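Local coordinates for protein epoxide hydrolase (Aspergillus niger, PDB 1QO7) that probably catalyses the hydrolysis of epoxides to diols as a fungal enzyme of the alpha/beta hydrolase fold, at residues S182-Q187 / F203-A208; A208-L213 / T384-F389. The protein carries 2 engineered substitutions. One frame throughout, in Å; residues are numbered along the deposited sequence.

Contact 1: S182-Q187 / F203-A208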
# COMPACT_ATOMS: atom_id res chain seq x y z
N SER A 182 -3.63 2.31 -42.40
CA SER A 182 -4.94 2.42 -43.05
C SER A 182 -6.05 1.94 -42.12
O SER A 182 -7.24 2.06 -42.45
CB SER A 182 -4.97 1.61 -44.35
OG SER A 182 -4.71 0.25 -44.10
N GLY A 183 -5.68 1.39 -40.97
CA GLY A 183 -6.68 0.94 -40.02
C GLY A 183 -6.36 -0.30 -39.20
O GLY A 183 -5.78 -1.27 -39.70
N TYR A 184 -6.75 -0.26 -37.93
CA TYR A 184 -6.57 -1.38 -37.02
C TYR A 184 -7.62 -1.31 -35.93
O TYR A 184 -8.26 -0.27 -35.74
CB TYR A 184 -5.15 -1.39 -36.42
CG TYR A 184 -4.80 -0.18 -35.58
CD1 TYR A 184 -5.23 -0.07 -34.25
CD2 TYR A 184 -4.05 0.87 -36.12
CE1 TYR A 184 -4.92 1.05 -33.48
CE2 TYR A 184 -3.73 2.00 -35.35
CZ TYR A 184 -4.17 2.08 -34.04
OH TYR A 184 -3.89 3.20 -33.28
N ILE A 185 -7.81 -2.42 -35.23
CA ILE A 185 -8.78 -2.49 -34.15
C ILE A 185 -8.02 -2.78 -32.87
O ILE A 185 -6.93 -3.34 -32.91
CB ILE A 185 -9.82 -3.60 -34.43
CG1 ILE A 185 -10.65 -3.22 -35.66
CG2 ILE A 185 -10.72 -3.81 -33.21
CD1 ILE A 185 -11.74 -4.20 -36.01
N ILE A 186 -8.59 -2.38 -31.73
CA ILE A 186 -7.95 -2.61 -30.45
C ILE A 186 -8.82 -3.40 -29.49
O ILE A 186 -10.04 -3.19 -29.44
CB ILE A 186 -7.58 -1.28 -29.77
CG1 ILE A 186 -6.50 -0.58 -30.59
CG2 ILE A 186 -7.10 -1.53 -28.34
CD1 ILE A 186 -6.53 0.89 -30.44
N GLN A 187 -8.20 -4.30 -28.74
CA GLN A 187 -8.91 -5.08 -27.73
C GLN A 187 -8.16 -4.72 -26.46
O GLN A 187 -6.93 -4.79 -26.42
CB GLN A 187 -8.80 -6.58 -27.99
CG GLN A 187 -9.85 -7.43 -27.27
CD GLN A 187 -9.74 -7.39 -25.75
OE1 GLN A 187 -10.68 -7.02 -25.05
NE2 GLN A 187 -8.58 -7.79 -25.23
N PHE A 203 -7.12 8.83 -32.08
CA PHE A 203 -6.21 8.36 -33.12
C PHE A 203 -7.02 7.82 -34.29
O PHE A 203 -7.71 6.82 -34.18
CB PHE A 203 -5.26 7.30 -32.55
CG PHE A 203 -4.31 7.83 -31.52
CD1 PHE A 203 -4.74 8.11 -30.23
CD2 PHE A 203 -2.98 8.08 -31.85
CE1 PHE A 203 -3.86 8.63 -29.27
CE2 PHE A 203 -2.09 8.59 -30.90
CZ PHE A 203 -2.53 8.87 -29.62
N ASP A 204 -6.92 8.50 -35.43
CA ASP A 204 -7.69 8.11 -36.61
C ASP A 204 -7.46 6.71 -37.18
O ASP A 204 -8.39 6.12 -37.73
CB ASP A 204 -7.54 9.15 -37.72
CG ASP A 204 -8.39 10.39 -37.47
OD1 ASP A 204 -8.83 10.60 -36.32
OD2 ASP A 204 -8.63 11.15 -38.44
N ALA A 205 -6.24 6.18 -37.06
CA ALA A 205 -5.96 4.85 -37.59
C ALA A 205 -6.74 3.78 -36.82
O ALA A 205 -6.98 2.69 -37.33
CB ALA A 205 -4.47 4.56 -37.53
N CYS A 206 -7.12 4.09 -35.59
CA CYS A 206 -7.88 3.15 -34.78
C CYS A 206 -9.33 3.24 -35.27
O CYS A 206 -9.99 4.27 -35.10
CB CYS A 206 -7.78 3.51 -33.30
SG CYS A 206 -8.75 2.44 -32.22
N LYS A 207 -9.82 2.17 -35.89
CA LYS A 207 -11.17 2.15 -36.44
C LYS A 207 -12.27 1.65 -35.53
O LYS A 207 -13.44 1.99 -35.73
CB LYS A 207 -11.18 1.31 -37.73
CG LYS A 207 -10.17 1.77 -38.77
CD LYS A 207 -10.36 3.23 -39.13
CE LYS A 207 -9.41 3.67 -40.24
NZ LYS A 207 -9.55 5.12 -40.55
N ALA A 208 -11.93 0.83 -34.54
CA ALA A 208 -12.93 0.29 -33.62
C ALA A 208 -12.23 -0.19 -32.35
O ALA A 208 -11.03 -0.47 -32.37
CB ALA A 208 -13.67 -0.88 -34.27
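Tyr184 bonds Ala205 and Lys207 on either side of Cys206, the residue it faces in parallel register: Tyr184 N donates to Ala205 O at 3.0 Å, and Lys207 N donates to Tyr184 O with an N-H...O angle of 167°. A third bond, from Ile186 N to Ala208 O (3.2 Å), carries the pairing onward, although the short strands 184-187 and 206-208 diverge by 65°. Gly183 adopts a backbone conformation that calls for glycine, and its CA approaches Ala205 O at 3.2 Å in a CA-H...O contact.

The tyrosine ring lies over the start of the second strand. Its CG sits between the backbone N and the carbonyl carbon (chi1 61°), which lays one ring face above Ala205 O and Cys206 CA; the latter makes a CH-pi contact 4.0 Å from the Tyr184 ring centroid. Ala205 CB meets Tyr184 CE2 at 3.4 Å, and the phenol OH reaches Asp172 of helix 164-177 by a hydrogen bond. Cys206 SG is oblique to the ring and close to Ile186 CD1, with Leu199 of helix 191-202 packing against all three side chains. On the exposed border, the bent chain of Lys207 runs past Gly183, and its NZ turns back to hydrogen-bond Asp204 O. The type I turn from Phe203 to Cys206 follows helix 191-202 and leads into the second strand, completing the right-handed beta-alpha-beta crossover 184-188, 191-202, 206-211 characteristic of the alpha/beta hydrolase fold, in which the predicted nucleophile Asp190 follows the first strand.

Contact 2: A208-L213 / T384-F389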
# COMPACT_ATOMS: atom_id res chain seq x y z
N ALA A 208 -11.93 0.83 -34.54
CA ALA A 208 -12.93 0.29 -33.62
C ALA A 208 -12.23 -0.19 -32.35
O ALA A 208 -11.03 -0.47 -32.37
CB ALA A 208 -13.67 -0.88 -34.27
N VAL A 209 -12.99 -0.29 -31.27
CA VAL A 209 -12.44 -0.71 -29.99
C VAL A 209 -13.33 -1.69 -29.25
O VAL A 209 -14.55 -1.49 -29.14
CB VAL A 209 -12.23 0.51 -29.07
CG1 VAL A 209 -11.66 0.06 -27.72
CG2 VAL A 209 -11.29 1.51 -29.74
N HIS A 210 -12.73 -2.76 -28.74
CA HIS A 210 -13.45 -3.75 -27.96
C HIS A 210 -12.79 -3.80 -26.59
O HIS A 210 -11.59 -4.01 -26.48
CB HIS A 210 -13.39 -5.13 -28.61
CG HIS A 210 -14.02 -6.21 -27.79
ND1 HIS A 210 -13.38 -6.77 -26.70
CD2 HIS A 210 -15.22 -6.82 -27.87
CE1 HIS A 210 -14.17 -7.68 -26.15
NE2 HIS A 210 -15.29 -7.73 -26.85
N LEU A 211 -13.58 -3.59 -25.54
CA LEU A 211 -13.05 -3.59 -24.18
C LEU A 211 -13.76 -4.60 -23.30
O LEU A 211 -14.89 -5.02 -23.60
CB LEU A 211 -13.24 -2.21 -23.56
CG LEU A 211 -12.78 -0.98 -24.35
CD1 LEU A 211 -13.17 0.28 -23.59
CD2 LEU A 211 -11.27 -1.04 -24.57
N ASN A 212 -13.10 -5.02 -22.21
CA ASN A 212 -13.74 -5.91 -21.26
C ASN A 212 -13.67 -5.30 -19.85
O ASN A 212 -13.84 -5.98 -18.84
CB ASN A 212 -13.18 -7.35 -21.33
CG ASN A 212 -11.70 -7.43 -21.01
OD1 ASN A 212 -11.32 -7.78 -19.89
ND2 ASN A 212 -10.86 -7.13 -21.99
N LEU A 213 -13.44 -3.99 -19.81
CA LEU A 213 -13.42 -3.21 -18.57
C LEU A 213 -13.86 -1.79 -18.88
O LEU A 213 -13.34 -1.16 -19.80
CB LEU A 213 -12.02 -3.16 -17.94
CG LEU A 213 -11.97 -2.23 -16.71
CD1 LEU A 213 -12.76 -2.86 -15.58
CD2 LEU A 213 -10.54 -1.99 -16.28
N THR A 384 -13.74 -15.64 -29.30
CA THR A 384 -15.00 -15.74 -30.02
C THR A 384 -15.71 -14.39 -30.10
O THR A 384 -16.22 -14.02 -31.16
CB THR A 384 -15.91 -16.78 -29.36
OG1 THR A 384 -15.33 -18.08 -29.51
CG2 THR A 384 -17.31 -16.75 -30.01
N ASP A 385 -15.73 -13.66 -28.98
CA ASP A 385 -16.35 -12.33 -28.92
C ASP A 385 -15.63 -11.35 -29.84
O ASP A 385 -16.26 -10.62 -30.61
CB ASP A 385 -16.30 -11.77 -27.50
CG ASP A 385 -17.31 -12.41 -26.56
OD1 ASP A 385 -18.03 -13.35 -26.98
OD2 ASP A 385 -17.38 -11.96 -25.40
N LEU A 386 -14.30 -11.31 -29.75
CA LEU A 386 -13.52 -10.39 -30.57
C LEU A 386 -13.73 -10.66 -32.06
O LEU A 386 -13.88 -9.74 -32.86
CB LEU A 386 -12.03 -10.50 -30.23
CG LEU A 386 -11.09 -9.58 -31.02
CD1 LEU A 386 -11.52 -8.12 -30.88
CD2 LEU A 386 -9.67 -9.78 -30.49
N THR A 387 -13.74 -11.94 -32.43
CA THR A 387 -13.93 -12.33 -33.82
C THR A 387 -15.29 -11.86 -34.33
O THR A 387 -15.39 -11.33 -35.44
CB THR A 387 -13.82 -13.86 -33.98
OG1 THR A 387 -12.51 -14.29 -33.62
CG2 THR A 387 -14.10 -14.26 -35.42
N ALA A 388 -16.32 -12.04 -33.52
CA ALA A 388 -17.67 -11.61 -33.89
C ALA A 388 -17.73 -10.10 -34.05
O ALA A 388 -18.37 -9.59 -34.97
CB ALA A 388 -18.67 -12.08 -32.85
N PHE A 389 -17.08 -9.39 -33.13
CA PHE A 389 -17.04 -7.93 -33.17
C PHE A 389 -16.41 -7.43 -34.46
O PHE A 389 -16.98 -6.60 -35.17
CB PHE A 389 -16.25 -7.39 -31.97
CG PHE A 389 -16.11 -5.90 -31.96
CD1 PHE A 389 -17.23 -5.08 -31.80
CD2 PHE A 389 -14.86 -5.30 -32.10
CE1 PHE A 389 -17.11 -3.70 -31.77
CE2 PHE A 389 -14.72 -3.91 -32.07
CZ PHE A 389 -15.85 -3.11 -31.91
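His210 and Phe389 dominate the packing of strand 208-211 against helix 384-389, a layer contact of the alpha/beta hydrolase fold in which a C-terminal helix lies on the central sheet. The short axes run nearly antiparallel, at 158°, and approach to 9.8 Å; no hydrogen bond runs directly between the segments, and the direct contact is mostly apolar.

Phe389 projects from the helix toward the strand, its CG anti to the backbone N (chi1 177°). The CD2-CE2 side of the ring comes against His210 CB, with Phe389 CD2 3.8 Å from that carbon. Farther along the ring, Phe389 CE2 touches Ala208 CB at 3.9 Å, so the phenyl group spans two strand residues whose CB atoms point to the helix. The imidazole and phenyl planes are inclined by 59° with centroids 5.7 Å apart, an oblique aromatic pair. Leu386 adds a smaller contact, bringing CD1 to 4.2 Å from His210 CB.

The buried imidazole is fixed at both nitrogens: His210 ND1 bonds Gln187 OE1 on the neighbouring strand, and NE2 bonds Ser341 OG. Asp385 OD2 shares that serine hydroxyl and also bonds His367 NE2, a polar link from helix to sheet. Asp385 itself meets the histidine through its methylene, CB 4.2 Å from His210 NE2. At the far end of the phenyl ring, Phe389 CZ lies 3.5 Å from Val209 O.

Strand 206-211 carries both contacts: contact 1 joins its beginning to neighbouring strand 184-188, and contact 2 packs its later part against helix 379-393. They come in series along the chain and share Ala208, with centres about 13 Å apart. A backbone bond from His210 N to Ile186 O (2.8 Å) continues the strand pairing from one into the other, while Gln187 CG packs against Leu386 CD2. The C-terminal helix, 171 residues further on at the closest ends, thus packs on the parallel part of the central sheet, beside the strand that leads to the predicted nucleophile, Asp190.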